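Local coordinates for organic hydroperoxide resistance protein (Deinococcus radiodurans, PDB 1USP), which probably reduces organic hydroperoxides to the corresponding alcohols with a reactive cysteine, as in other Ohr proteins of the OsmC/Ohr family, and so protects the cell from peroxide damage, at residues A9-T12 and T18-S21; V83-Q86 and A91-L94; G100-L105 and E111-A116. All blocks are in the same frame, centred on the assembly; numbering follows the deposited sequence.

Contact 1: residues A9-T12 and T18-S21; sequences ATAT and TTRS
Thr10 and Arg20 exchange two backbone hydrogen bonds. Thr10 N gives to Arg20 O at 2.8 Å, with an N-H...O angle of 165°. Arg20 N gives back to Thr10 O at 3.0 Å, a more bent bond. Two residues on, Thr12 N donates to Thr18 O at 3.0 Å. At that end the pattern is finished by a side chain: Thr18 N donates to Thr12 OG1 at 3.1 Å. Thr12 can accept it because its OG1 sits between its own N and carbonyl carbon (chi1 65°), turned to the other strand. A water bridges the same end. It donates to Thr10 O and lies 2.8 Å from Thr18 OG1, so Thr10 O takes two bonds, one from Arg20 N and one from the water.

Ala9 pairs with Ser21, and Ala11 with Thr19, as antiparallel non-hydrogen-bonded pairs. All four side chains lie on one face. There Ala11 CB rests 3.9 Å from Thr19 OG1, which is itself hydrogen-bonded to the backbone of the other subunit. The other face carries Thr10 and Arg20. The end of Arg20 leads away from strand 5-12, with a long, weak ion pair to Asp24.

These are the two arms of a beta hairpin, strands 5-12 and 18-21. Thr19 is also bonded through its backbone to Leu28 of strand 27-29, and Ser21 OG is held by Asp23 and Leu26. On the outer side, residues 9-12 pair antiparallel with a strand of the other subunit, so the sheet continues across the dimer interface.

Contact 2: residues V83-Q86 and A91-L94; sequences VGLQ and AFAL
Leu85 faces Leu94 and Gln86 faces Ala93 in an antiparallel beta hairpin, near the turn that joins strands 78-88 and 91-101. This hairpin forms two neighbouring strands of a mixed sheet in the OsmC-like fold, with strand 134-137 beyond strand 91-101. The short segments run at 161° to each other.

Gln86 and Ala93 make the hydrogen-bonded pair. Gln86 N donates to Ala93 O at 2.9 Å, close to the line of the carbonyl. Ala93 N returns a bond of the same length to Gln86 O, with an N-H...O angle of 161°. The CA of Phe92 also directs a hydrogen at Gln86 O, and the CA of Leu94 directs one at Gly84 O. Leu85 and Leu94 form the non-hydrogen-bonded pair.

The face that carries Leu85 and Leu94 is apolar and is packed against helix 46-68. Phe50 of that helix touches both Val83 and Leu94, and Glu47 touches Leu85. Gln86 and Ala93 point to the other face, where Gln86 NE2 is hydrogen-bonded to a polar side chain of the other subunit. Residues 83-85 also pair antiparallel with a strand of that subunit, so strand 78-88 is an edge within its own chain but not in the dimer.

The branched ends do the touching. Leu94 CD2 bridges Val83 and Leu85, lying 4.1 Å from Val83 CG1 and 4.3 Å from Leu85 CD1. Leu85 holds its CG anti to its backbone N (chi1 -174°), which sets its branched end (CG, CD1 and CD2) obliquely against the Phe92 ring. Leu85 CG then lies 3.9 Å from Phe92 CD2, at one ortho carbon of the ring.

Contact 3: residues G100-L105 and E111-A116; sequences GHFPGL and EGLMHA
Gly100 passes the helix segment 111-116 with its CA 7.1 Å from that of Met114, and beyond it the chain leaves strand 91-101 and folds through a type II beta turn, Phe102 to Leu105, closed by Leu105 N bonding to Phe102 O. Gly104 takes the positive phi of that turn, 86°.

The Phe102 ring is the middle of the contact. Leu113 CD1 lies over one of its faces, 4.2 Å from the ring centroid and 28° off the normal, a CH-pi contact. Met114, a selenomethionine, comes to the ring edge instead. Its SE is 5.1 Å from the centroid and almost in the ring plane, nearest to CE1 and CZ. This is a Met-aromatic contact made with selenium. Met114 reaches it through a chain bent at chi2 (-57°) and chi3, which also brings CE to 3.6 Å from Gly100 N. Gly100 has no side chain to block SE, which stands where the sulfur of methionine would be, 3.9 Å from Gly100 CA.

Leu105 meets Leu113 methyl to methyl, through the CD1 atom of each. The two side chains are nearly at right angles. Leu113 CD1 thus meets both Leu105 and the ring face.

Helix 46-68 closes in on the same cluster, with Leu62 on Phe102 and Leu113, and Phe58 on Met114. Ile79 of strand 78-88 touches both Phe102 and Met114. The side chains that meet here are all apolar. The strand end and helix 107-120 come together through apolar and Met-aromatic contacts, so the join is probably held mainly by van der Waals packing and burial of apolar surface.

From the N terminus, contact 1 comes first and closes the short loop between strands 5-12 and 18-21. The chain then runs through strand 27-29 and helix 46-68 before contact 2 closes the tight turn between strands 78-88 and 91-101. Strand 91-101 continues into contact 3, which closes the loop leading to helix 107-120. The three follow in series; none nests or crosses. Contacts 2 and 3 share strand 91-101, with centres about 27 Å apart, and helix 46-68 packs on both. Contacts 1 and 3 lie on opposite sides of the chain's centre. Contacts 1 and 2 meet the other subunit, while contact 3 stays within one chain.

Contact 1: residues A9-T12 and T18-S21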
loop_
_atom_site.group_PDB
_atom_site.type_symbol
_atom_site.label_atom_id
_atom_site.label_comp_id
_atom_site.label_asym_id
_atom_site.label_seq_id
_atom_site.Cartn_x
_atom_site.Cartn_y
_atom_site.Cartn_z
ATOM N N ALA A 9 -9.208 7.018 -0.532
ATOM C CA ALA A 9 -9.753 5.922 -1.324
ATOM C C ALA A 9 -10.853 5.254 -0.566
ATOM O O ALA A 9 -10.842 5.235 0.651
ATOM C CB ALA A 9 -8.690 4.911 -1.699
ATOM N N THR A 10 -11.813 4.720 -1.302
ATOM C CA THR A 10 -12.899 3.976 -0.707
ATOM C C THR A 10 -12.988 2.578 -1.303
ATOM O O THR A 10 -12.941 2.409 -2.527
ATOM C CB THR A 10 -14.233 4.721 -0.925
ATOM O OG1 THR A 10 -14.257 5.921 -0.156
ATOM C CG2 THR A 10 -15.388 3.914 -0.370
ATOM N N ALA A 11 -13.129 1.582 -0.432
ATOM C CA ALA A 11 -13.235 0.189 -0.846
ATOM C C ALA A 11 -14.588 -0.388 -0.470
ATOM O O ALA A 11 -15.075 -0.136 0.629
ATOM C CB ALA A 11 -12.151 -0.622 -0.212
ATOM N N THR A 12 -15.182 -1.144 -1.398
ATOM C CA THR A 12 -16.408 -1.919 -1.160
ATOM C C THR A 12 -16.044 -3.396 -1.021
ATOM O O THR A 12 -14.915 -3.780 -1.308
ATOM C CB THR A 12 -17.402 -1.760 -2.334
ATOM O OG1 THR A 12 -16.841 -2.333 -3.537
ATOM C CG2 THR A 12 -17.627 -0.291 -2.684
ATOM N N THR A 18 -14.310 -3.254 -5.084
ATOM C CA THR A 18 -13.475 -2.282 -5.767
ATOM C C THR A 18 -12.744 -1.457 -4.730
ATOM O O THR A 18 -13.173 -1.371 -3.587
ATOM C CB THR A 18 -14.301 -1.314 -6.635
ATOM O OG1 THR A 18 -15.344 -0.739 -5.844
ATOM C CG2 THR A 18 -15.034 -2.014 -7.764
ATOM N N THR A 19 -11.652 -0.830 -5.138
ATOM C CA THR A 19 -11.069 0.230 -4.345
ATOM C C THR A 19 -10.752 1.401 -5.287
ATOM O O THR A 19 -10.193 1.216 -6.359
ATOM C CB THR A 19 -9.867 -0.295 -3.537
ATOM O OG1 THR A 19 -9.370 0.722 -2.653
ATOM C CG2 THR A 19 -8.686 -0.656 -4.441
ATOM N N ARG A 20 -11.166 2.591 -4.889
ATOM C CA ARG A 20 -11.262 3.712 -5.804
ATOM C C ARG A 20 -10.850 4.989 -5.111
ATOM O O ARG A 20 -11.347 5.291 -4.043
ATOM C CB ARG A 20 -12.711 3.830 -6.322
ATOM C CG ARG A 20 -13.164 2.639 -7.172
ATOM C CD ARG A 20 -14.589 2.781 -7.744
ATOM N NE ARG A 20 -14.723 3.937 -8.638
ATOM C CZ ARG A 20 -15.886 4.422 -9.090
ATOM N NH1 ARG A 20 -17.041 3.864 -8.736
ATOM N NH2 ARG A 20 -15.893 5.479 -9.906
ATOM N N SER A 21 -9.942 5.745 -5.714
ATOM C CA SER A 21 -9.533 7.026 -5.143
ATOM C C SER A 21 -10.583 8.104 -5.412
ATOM O O SER A 21 -11.321 8.041 -6.396
ATOM C CB SER A 21 -8.176 7.460 -5.689
ATOM O OG SER A 21 -8.264 7.734 -7.063
HETATM O O HOH W 1 -14.852 1.470 -4.234
#

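Contact 2: residues V83-Q86 and A91-L94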
loop_
_atom_site.group_PDB
_atom_site.type_symbol
_atom_site.label_atom_id
_atom_site.label_comp_id
_atom_site.label_asym_id
_atom_site.label_seq_id
_atom_site.Cartn_x
_atom_site.Cartn_y
_atom_site.Cartn_z
ATOM N N VAL A 83 5.968 -8.584 -1.690
ATOM C CA VAL A 83 5.192 -8.486 -0.470
ATOM C C VAL A 83 4.404 -9.779 -0.280
ATOM O O VAL A 83 3.511 -10.089 -1.073
ATOM C CB VAL A 83 4.215 -7.311 -0.530
ATOM C CG1 VAL A 83 3.418 -7.208 0.756
ATOM C CG2 VAL A 83 4.968 -6.020 -0.803
ATOM N N GLY A 84 4.747 -10.519 0.767
ATOM C CA GLY A 84 4.107 -11.784 1.088
ATOM C C GLY A 84 3.207 -11.662 2.297
ATOM O O GLY A 84 3.498 -10.912 3.232
ATOM N N LEU A 85 2.090 -12.370 2.254
ATOM C CA LEU A 85 1.177 -12.469 3.375
ATOM C C LEU A 85 1.535 -13.711 4.175
ATOM O O LEU A 85 1.625 -14.808 3.626
ATOM C CB LEU A 85 -0.268 -12.565 2.884
ATOM C CG LEU A 85 -1.332 -12.519 3.978
ATOM C CD1 LEU A 85 -1.345 -11.147 4.648
ATOM C CD2 LEU A 85 -2.694 -12.868 3.422
ATOM N N GLN A 86 1.738 -13.526 5.470
ATOM C CA GLN A 86 2.057 -14.615 6.376
ATOM C C GLN A 86 0.973 -14.681 7.443
ATOM O O GLN A 86 0.467 -13.653 7.882
ATOM C CB GLN A 86 3.432 -14.384 7.016
ATOM C CG GLN A 86 4.605 -14.517 6.054
ATOM C CD GLN A 86 5.967 -14.466 6.751
ATOM O OE1 GLN A 86 6.043 -14.276 7.964
ATOM N NE2 GLN A 86 7.042 -14.619 5.977
ATOM N N ALA A 91 -3.582 -13.294 13.713
ATOM C CA ALA A 91 -3.132 -12.095 13.018
ATOM C C ALA A 91 -2.516 -12.484 11.684
ATOM O O ALA A 91 -2.305 -13.669 11.392
ATOM C CB ALA A 91 -2.110 -11.324 13.875
ATOM N N PHE A 92 -2.286 -11.467 10.862
ATOM C CA PHE A 92 -1.542 -11.591 9.630
ATOM C C PHE A 92 -0.363 -10.628 9.700
ATOM O O PHE A 92 -0.388 -9.643 10.464
ATOM C CB PHE A 92 -2.433 -11.249 8.431
ATOM C CG PHE A 92 -3.503 -12.261 8.153
ATOM C CD1 PHE A 92 -4.753 -12.160 8.763
ATOM C CD2 PHE A 92 -3.264 -13.316 7.274
ATOM C CE1 PHE A 92 -5.762 -13.102 8.501
ATOM C CE2 PHE A 92 -4.261 -14.262 7.002
ATOM C CZ PHE A 92 -5.515 -14.158 7.625
ATOM N N ALA A 93 0.668 -10.917 8.911
ATOM C CA ALA A 93 1.843 -10.049 8.814
ATOM C C ALA A 93 2.371 -9.987 7.386
ATOM O O ALA A 93 2.220 -10.932 6.624
ATOM C CB ALA A 93 2.938 -10.531 9.728
ATOM N N LEU A 94 3.015 -8.875 7.053
ATOM C CA LEU A 94 3.625 -8.681 5.748
ATOM C C LEU A 94 5.104 -9.016 5.796
ATOM O O LEU A 94 5.811 -8.671 6.744
ATOM C CB LEU A 94 3.445 -7.232 5.273
ATOM C CG LEU A 94 1.987 -6.796 5.098
ATOM C CD1 LEU A 94 1.929 -5.370 4.600
ATOM C CD2 LEU A 94 1.202 -7.709 4.152
#

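Contact 3: residues G100-L105 and E111-A116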
loop_
_atom_site.group_PDB
_atom_site.type_symbol
_atom_site.label_atom_id
_atom_site.label_comp_id
_atom_site.label_asym_id
_atom_site.label_seq_id
_atom_site.Cartn_x
_atom_site.Cartn_y
_atom_site.Cartn_z
ATOM N N GLY A 100 16.742 -3.408 -5.904
ATOM C CA GLY A 100 17.067 -2.398 -6.883
ATOM C C GLY A 100 17.995 -2.893 -7.985
ATOM O O GLY A 100 18.802 -3.796 -7.785
ATOM N N HIS A 101 17.879 -2.269 -9.146
ATOM C CA HIS A 101 18.802 -2.472 -10.269
ATOM C C HIS A 101 19.091 -1.116 -10.889
ATOM O O HIS A 101 18.186 -0.415 -11.296
ATOM C CB HIS A 101 18.216 -3.422 -11.316
ATOM C CG HIS A 101 19.136 -3.683 -12.466
ATOM N ND1 HIS A 101 19.922 -4.813 -12.552
ATOM C CD2 HIS A 101 19.428 -2.938 -13.561
ATOM C CE1 HIS A 101 20.645 -4.763 -13.658
ATOM N NE2 HIS A 101 20.369 -3.632 -14.285
ATOM N N PHE A 102 20.369 -0.766 -10.965
ATOM C CA PHE A 102 20.807 0.555 -11.372
ATOM C C PHE A 102 21.867 0.393 -12.476
ATOM O O PHE A 102 23.062 0.257 -12.180
ATOM C CB PHE A 102 21.412 1.300 -10.183
ATOM C CG PHE A 102 20.491 1.434 -9.000
ATOM C CD1 PHE A 102 20.401 0.417 -8.047
ATOM C CD2 PHE A 102 19.723 2.577 -8.837
ATOM C CE1 PHE A 102 19.530 0.552 -6.933
ATOM C CE2 PHE A 102 18.882 2.723 -7.733
ATOM C CZ PHE A 102 18.786 1.706 -6.784
ATOM N N PRO A 103 21.438 0.366 -13.736
ATOM C CA PRO A 103 22.378 0.173 -14.850
ATOM C C PRO A 103 23.538 1.168 -14.814
ATOM O O PRO A 103 23.319 2.368 -14.674
ATOM C CB PRO A 103 21.497 0.375 -16.093
ATOM C CG PRO A 103 20.121 0.038 -15.638
ATOM C CD PRO A 103 20.046 0.504 -14.205
ATOM N N GLY A 104 24.765 0.656 -14.878
ATOM C CA GLY A 104 25.949 1.503 -14.936
ATOM C C GLY A 104 26.519 1.967 -13.600
ATOM O O GLY A 104 27.522 2.694 -13.595
ATOM N N LEU A 105 25.905 1.567 -12.478
ATOM C CA LEU A 105 26.440 1.889 -11.152
ATOM C C LEU A 105 27.203 0.710 -10.610
ATOM O O LEU A 105 26.841 -0.436 -10.860
ATOM C CB LEU A 105 25.331 2.217 -10.149
ATOM C CG LEU A 105 24.527 3.497 -10.320
ATOM C CD1 LEU A 105 23.726 3.720 -9.038
ATOM C CD2 LEU A 105 25.401 4.714 -10.623
ATOM N N GLU A 111 24.105 0.021 -3.529
ATOM C CA GLU A 111 23.784 -0.326 -2.155
ATOM C C GLU A 111 23.633 0.942 -1.334
ATOM O O GLU A 111 22.678 1.064 -0.596
ATOM C CB GLU A 111 24.818 -1.274 -1.569
ATOM C CG GLU A 111 24.733 -2.688 -2.139
ATOM C CD GLU A 111 25.804 -3.603 -1.588
ATOM O OE1 GLU A 111 26.726 -3.112 -0.915
ATOM O OE2 GLU A 111 25.719 -4.817 -1.829
ATOM N N GLY A 112 24.541 1.901 -1.515
ATOM C CA GLY A 112 24.392 3.238 -0.957
ATOM C C GLY A 112 23.017 3.847 -1.173
ATOM O O GLY A 112 22.390 4.362 -0.244
ATOM N N LEU A 113 22.541 3.786 -2.405
ATOM C CA LEU A 113 21.257 4.384 -2.755
ATOM C C LEU A 113 20.087 3.678 -2.071
ATOM O O LEU A 113 19.151 4.326 -1.663
ATOM C CB LEU A 113 21.039 4.301 -4.256
ATOM C CG LEU A 113 21.999 5.155 -5.067
ATOM C CD1 LEU A 113 21.786 4.891 -6.522
ATOM C CD2 LEU A 113 21.794 6.624 -4.726
HETATM N N MSE A 114 20.157 2.357 -1.958
HETATM C CA MSE A 114 19.089 1.582 -1.335
HETATM C C MSE A 114 18.953 1.967 0.129
HETATM O O MSE A 114 17.855 2.056 0.650
HETATM C CB MSE A 114 19.353 0.078 -1.437
HETATM C CG MSE A 114 19.216 -0.544 -2.841
HETATM SE SE MSE A 114 17.480 -0.291 -3.674
HETATM C CE MSE A 114 16.521 -1.739 -2.743
ATOM N N HIS A 115 20.076 2.194 0.806
ATOM C CA HIS A 115 20.011 2.549 2.224
ATOM C C HIS A 115 19.491 3.966 2.419
ATOM O O HIS A 115 18.686 4.228 3.320
ATOM C CB HIS A 115 21.386 2.367 2.872
ATOM C CG HIS A 115 21.775 0.934 3.053
ATOM N ND1 HIS A 115 21.487 0.228 4.194
ATOM C CD2 HIS A 115 22.403 0.067 2.226
ATOM C CE1 HIS A 115 21.958 -1.000 4.082
ATOM N NE2 HIS A 115 22.515 -1.127 2.895
ATOM N N ALA A 116 19.936 4.867 1.554
ATOM C CA ALA A 116 19.496 6.253 1.555
ATOM C C ALA A 116 17.990 6.388 1.325
ATOM O O ALA A 116 17.302 7.133 2.024
ATOM C CB ALA A 116 20.266 7.031 0.485
#